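Prolyl oligopeptidase (Galerina marginata, PDB 5N4B) cleaves peptide bonds after prolyl residues and macrocyclises the trimmed precursor peptide in amanitin toxin biosynthesis, working as a monomeric serine peptidase-macrocyclase. Local coordinates at residues D607-H612 with P641-R646. The protein carries 1 engineered substitution. Numbering follows the deposited sequence.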
ATOM      1  N   ASP A 607      13.835  15.091  -2.681  1.00 12.93           N
ATOM      2  CA  ASP A 607      14.952  15.438  -3.563  1.00 12.88           C
ATOM      3  C   ASP A 607      14.641  14.751  -4.889  1.00 14.68           C
ATOM      4  O   ASP A 607      14.967  13.584  -5.105  1.00 14.39           O
ATOM      5  CB  ASP A 607      16.280  15.022  -2.968  1.00 13.51           C
ATOM      6  CG  ASP A 607      17.438  15.406  -3.856  1.00 16.30           C
ATOM      7  OD1 ASP A 607      17.232  15.678  -5.060  1.00 15.39           O
ATOM      8  OD2 ASP A 607      18.589  15.409  -3.351  1.00 17.64           O
ATOM      9  N   LEU A 608      13.954  15.464  -5.780  1.00 13.90           N
ATOM     10  CA  LEU A 608      13.570  14.874  -7.059  1.00 14.38           C
ATOM     11  C   LEU A 608      14.697  14.923  -8.093  1.00 13.05           C
ATOM     12  O   LEU A 608      14.512  14.422  -9.211  1.00 15.06           O
ATOM     13  CB  LEU A 608      12.334  15.543  -7.642  1.00 14.83           C
ATOM     14  CG  LEU A 608      10.987  15.186  -7.112  1.00 17.17           C
ATOM     15  CD1 LEU A 608       9.926  15.887  -7.958  1.00 15.39           C
ATOM     16  CD2 LEU A 608      10.727  13.692  -7.145  1.00 14.35           C
ATOM     17  N   LEU A 609      15.856  15.496  -7.748  1.00 13.85           N
ATOM     18  CA  LEU A 609      17.021  15.403  -8.616  1.00 15.13           C
ATOM     19  C   LEU A 609      17.863  14.167  -8.365  1.00 16.44           C
ATOM     20  O   LEU A 609      18.567  13.734  -9.276  1.00 19.14           O
ATOM     21  CB  LEU A 609      17.909  16.650  -8.529  1.00 14.72           C
ATOM     22  CG  LEU A 609      17.255  17.944  -8.972  1.00 15.53           C
ATOM     23  CD1 LEU A 609      18.230  19.078  -8.844  1.00 17.51           C
ATOM     24  CD2 LEU A 609      16.732  17.844 -10.367  1.00 17.78           C
ATOM     25  N   LYS A 610      17.759  13.550  -7.182  1.00 16.00           N
ATOM     26  CA  LYS A 610      18.610  12.408  -6.836  1.00 14.41           C
ATOM     27  C   LYS A 610      17.823  11.157  -6.434  1.00 16.49           C
ATOM     28  O   LYS A 610      18.440  10.161  -6.053  1.00 17.15           O
ATOM     29  CB  LYS A 610      19.610  12.792  -5.724  1.00 16.60           C
ATOM     30  CG  LYS A 610      20.616  13.911  -6.084  1.00 19.85           C
ATOM     31  CD  LYS A 610      21.725  14.135  -4.983  1.00 18.81           C
ATOM     32  CE  LYS A 610      22.665  12.954  -4.859  1.00 30.69           C
ATOM     33  NZ  LYS A 610      23.827  13.225  -3.918  1.00 39.80           N
ATOM     34  N   PHE A 611      16.500  11.154  -6.544  1.00 15.34           N
ATOM     35  CA  PHE A 611      15.719  10.025  -6.042  1.00 13.62           C
ATOM     36  C   PHE A 611      16.138   8.710  -6.696  1.00 14.75           C
ATOM     37  O   PHE A 611      16.024   7.647  -6.077  1.00 16.20           O
ATOM     38  CB  PHE A 611      14.212  10.255  -6.286  1.00 14.61           C
ATOM     39  CG  PHE A 611      13.813  10.197  -7.767  1.00 13.99           C
ATOM     40  CD1 PHE A 611      13.530   8.997  -8.368  1.00 14.66           C
ATOM     41  CD2 PHE A 611      13.776  11.342  -8.550  1.00 13.14           C
ATOM     42  CE1 PHE A 611      13.227   8.906  -9.727  1.00 15.85           C
ATOM     43  CE2 PHE A 611      13.498  11.262  -9.895  1.00 14.84           C
ATOM     44  CZ  PHE A 611      13.189  10.049 -10.491  1.00 15.10           C
ATOM     45  N   HIS A 612      16.585   8.755  -7.951  1.00 15.52           N
ATOM     46  CA  HIS A 612      16.907   7.551  -8.698  1.00 16.45           C
ATOM     47  C   HIS A 612      18.258   6.968  -8.339  1.00 18.91           C
ATOM     48  O   HIS A 612      18.596   5.903  -8.870  1.00 21.67           O
ATOM     49  CB  HIS A 612      16.807   7.817 -10.192  1.00 17.37           C
ATOM     50  CG  HIS A 612      17.747   8.851 -10.684  1.00 18.45           C
ATOM     51  ND1 HIS A 612      17.873  10.086 -10.088  1.00 18.30           N
ATOM     52  CD2 HIS A 612      18.579   8.860 -11.755  1.00 24.80           C
ATOM     53  CE1 HIS A 612      18.787  10.795 -10.731  1.00 18.81           C
ATOM     54  NE2 HIS A 612      19.219  10.077 -11.755  1.00 23.61           N
ATOM     55  N   PRO A 641      10.889  19.598  -4.225  1.00 11.58           N
ATOM     56  CA  PRO A 641      10.703  20.454  -3.039  1.00 12.18           C
ATOM     57  C   PRO A 641      12.003  20.937  -2.439  1.00 11.99           C
ATOM     58  O   PRO A 641      12.088  22.102  -2.045  1.00 13.89           O
ATOM     59  CB  PRO A 641       9.883  19.548  -2.088  1.00 12.47           C
ATOM     60  CG  PRO A 641       9.127  18.651  -3.036  1.00 13.40           C
ATOM     61  CD  PRO A 641      10.054  18.388  -4.179  1.00 11.42           C
ATOM     62  N   VAL A 642      13.027  20.097  -2.380  1.00 11.83           N
ATOM     63  CA  VAL A 642      14.306  20.485  -1.784  1.00 13.98           C
ATOM     64  C   VAL A 642      14.943  21.631  -2.537  1.00 13.70           C
ATOM     65  O   VAL A 642      15.767  22.337  -1.962  1.00 15.84           O
ATOM     66  CB  VAL A 642      15.223  19.244  -1.794  1.00 14.31           C
ATOM     67  CG1 VAL A 642      16.697  19.596  -1.641  1.00 20.53           C
ATOM     68  CG2 VAL A 642      14.812  18.248  -0.687  1.00 15.82           C
ATOM     69  N   HIS A 643      14.586  21.836  -3.799  1.00 13.36           N
ATOM     70  CA  HIS A 643      15.209  22.851  -4.644  1.00 14.06           C
ATOM     71  C   HIS A 643      14.365  24.089  -4.872  1.00 14.46           C
ATOM     72  O   HIS A 643      14.793  24.952  -5.641  1.00 18.00           O
ATOM     73  CB  HIS A 643      15.621  22.230  -5.970  1.00 15.15           C
ATOM     74  CG  HIS A 643      16.537  21.079  -5.775  1.00 14.38           C
ATOM     75  ND1 HIS A 643      16.111  19.766  -5.759  1.00 14.98           N
ATOM     76  CD2 HIS A 643      17.850  21.052  -5.451  1.00 15.93           C
ATOM     77  CE1 HIS A 643      17.124  18.987  -5.454  1.00 14.74           C
ATOM     78  NE2 HIS A 643      18.198  19.743  -5.269  1.00 15.81           N
ATOM     79  N   ASN A 644      13.209  24.213  -4.217  1.00 13.91           N
ATOM     80  CA  ASN A 644      12.304  25.318  -4.465  1.00 14.23           C
ATOM     81  C   ASN A 644      11.867  26.054  -3.211  1.00 15.07           C
ATOM     82  O   ASN A 644      10.885  26.800  -3.246  1.00 17.49           O
ATOM     83  CB  ASN A 644      11.142  24.837  -5.313  1.00 15.91           C
ATOM     84  CG  ASN A 644      11.582  24.602  -6.734  1.00 17.75           C
ATOM     85  OD1 ASN A 644      11.711  25.552  -7.533  1.00 18.02           O
ATOM     86  ND2 ASN A 644      11.924  23.362  -7.059  1.00 14.90           N
ATOM     87  N   VAL A 645      12.559  25.864  -2.092  1.00 15.69           N
ATOM     88  CA  VAL A 645      12.240  26.588  -0.861  1.00 14.51           C
ATOM     89  C   VAL A 645      12.682  28.032  -1.019  1.00 14.02           C
ATOM     90  O   VAL A 645      13.737  28.302  -1.585  1.00 18.70           O
ATOM     91  CB  VAL A 645      12.923  25.920   0.341  1.00 15.08           C
ATOM     92  CG1 VAL A 645      12.626  26.710   1.588  1.00 16.15           C
ATOM     93  CG2 VAL A 645      12.486  24.482   0.481  1.00 15.51           C
ATOM     94  N   ARG A 646      11.826  28.961  -0.609  1.00 16.38           N
ATOM     95  CA  ARG A 646      12.077  30.396  -0.682  1.00 16.22           C
ATOM     96  C   ARG A 646      12.334  30.934   0.716  1.00 15.34           C
ATOM     97  O   ARG A 646      12.144  30.267   1.723  1.00 16.81           O
ATOM     98  CB  ARG A 646      10.863  31.108  -1.292  1.00 17.11           C
ATOM     99  CG  ARG A 646      10.518  30.704  -2.692  1.00 16.78           C
ATOM    100  CD  ARG A 646       9.269  31.455  -3.191  1.00 21.05           C
ATOM    101  NE  ARG A 646       9.466  32.912  -3.293  1.00 20.96           N
ATOM    102  CZ  ARG A 646       9.835  33.558  -4.397  1.00 28.86           C
ATOM    103  NH1 ARG A 646      10.036  32.900  -5.526  1.00 32.06           N
ATOM    104  NH2 ARG A 646       9.961  34.881  -4.383  1.00 27.84           N
TER
HETATM  105  O   HOH W   1      19.976  17.550  -4.321  1.00 12.82           O
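The imidazole of His643 lies between two aliphatic branches, with polar partners around its rim. Leu609 CD1 sits over the centre of one face, 3.6 Å from the centroid of the His643 ring and only 13° off the ring normal, a CH-pi contact. The opposite face meets CG1 of the preceding Val642, displaced toward the rim. At the edge, near the ring plane, Asp607 OD1 approaches His643 CE1 at 3.3 Å, the carboxylate turned 70° against the imidazole. This is a contact with a ring carbon, and the two side chains are joined instead through water: one molecule lies 2.7 Å from Asp607 OD2, to which it donates, and 3.0 Å from His643 NE2.

The carboxylate reaches this place because CG of Asp607 stands anti to its backbone nitrogen (chi1 -179°). Its two oxygens do different work. At OD1 the weak, bent hydrogen bond from Leu609 N closes an Asx turn, and a second weak one comes from Lys610 N, while OD2 also forms a salt bridge with Lys672 of helix 668-680, which would probably favour the charged form of Asp607. On the imidazole, ND1 is hydrogen-bonded to Ser640 OG, so both ring nitrogens have polar partners, which probably restrains rotation of the ring.

Beside this polar cluster, Val642 CG2 packs 3.9 Å from Asp607 N, and Leu608 CG meets Pro641 CD more loosely at 4.4 Å. A backbone hydrogen bond between Val642 and Ala606 completes the junction. Some 11 Å separate the side chains of Leu608 and Ala578, the engineered replacement at a charge-relay position. Both segments belong to the connection from strand 598-602, through helices 621-624 and 630-636, to its parallel neighbour 653-659: a beta-alpha-beta crossover of the alpha/beta-hydrolase domain.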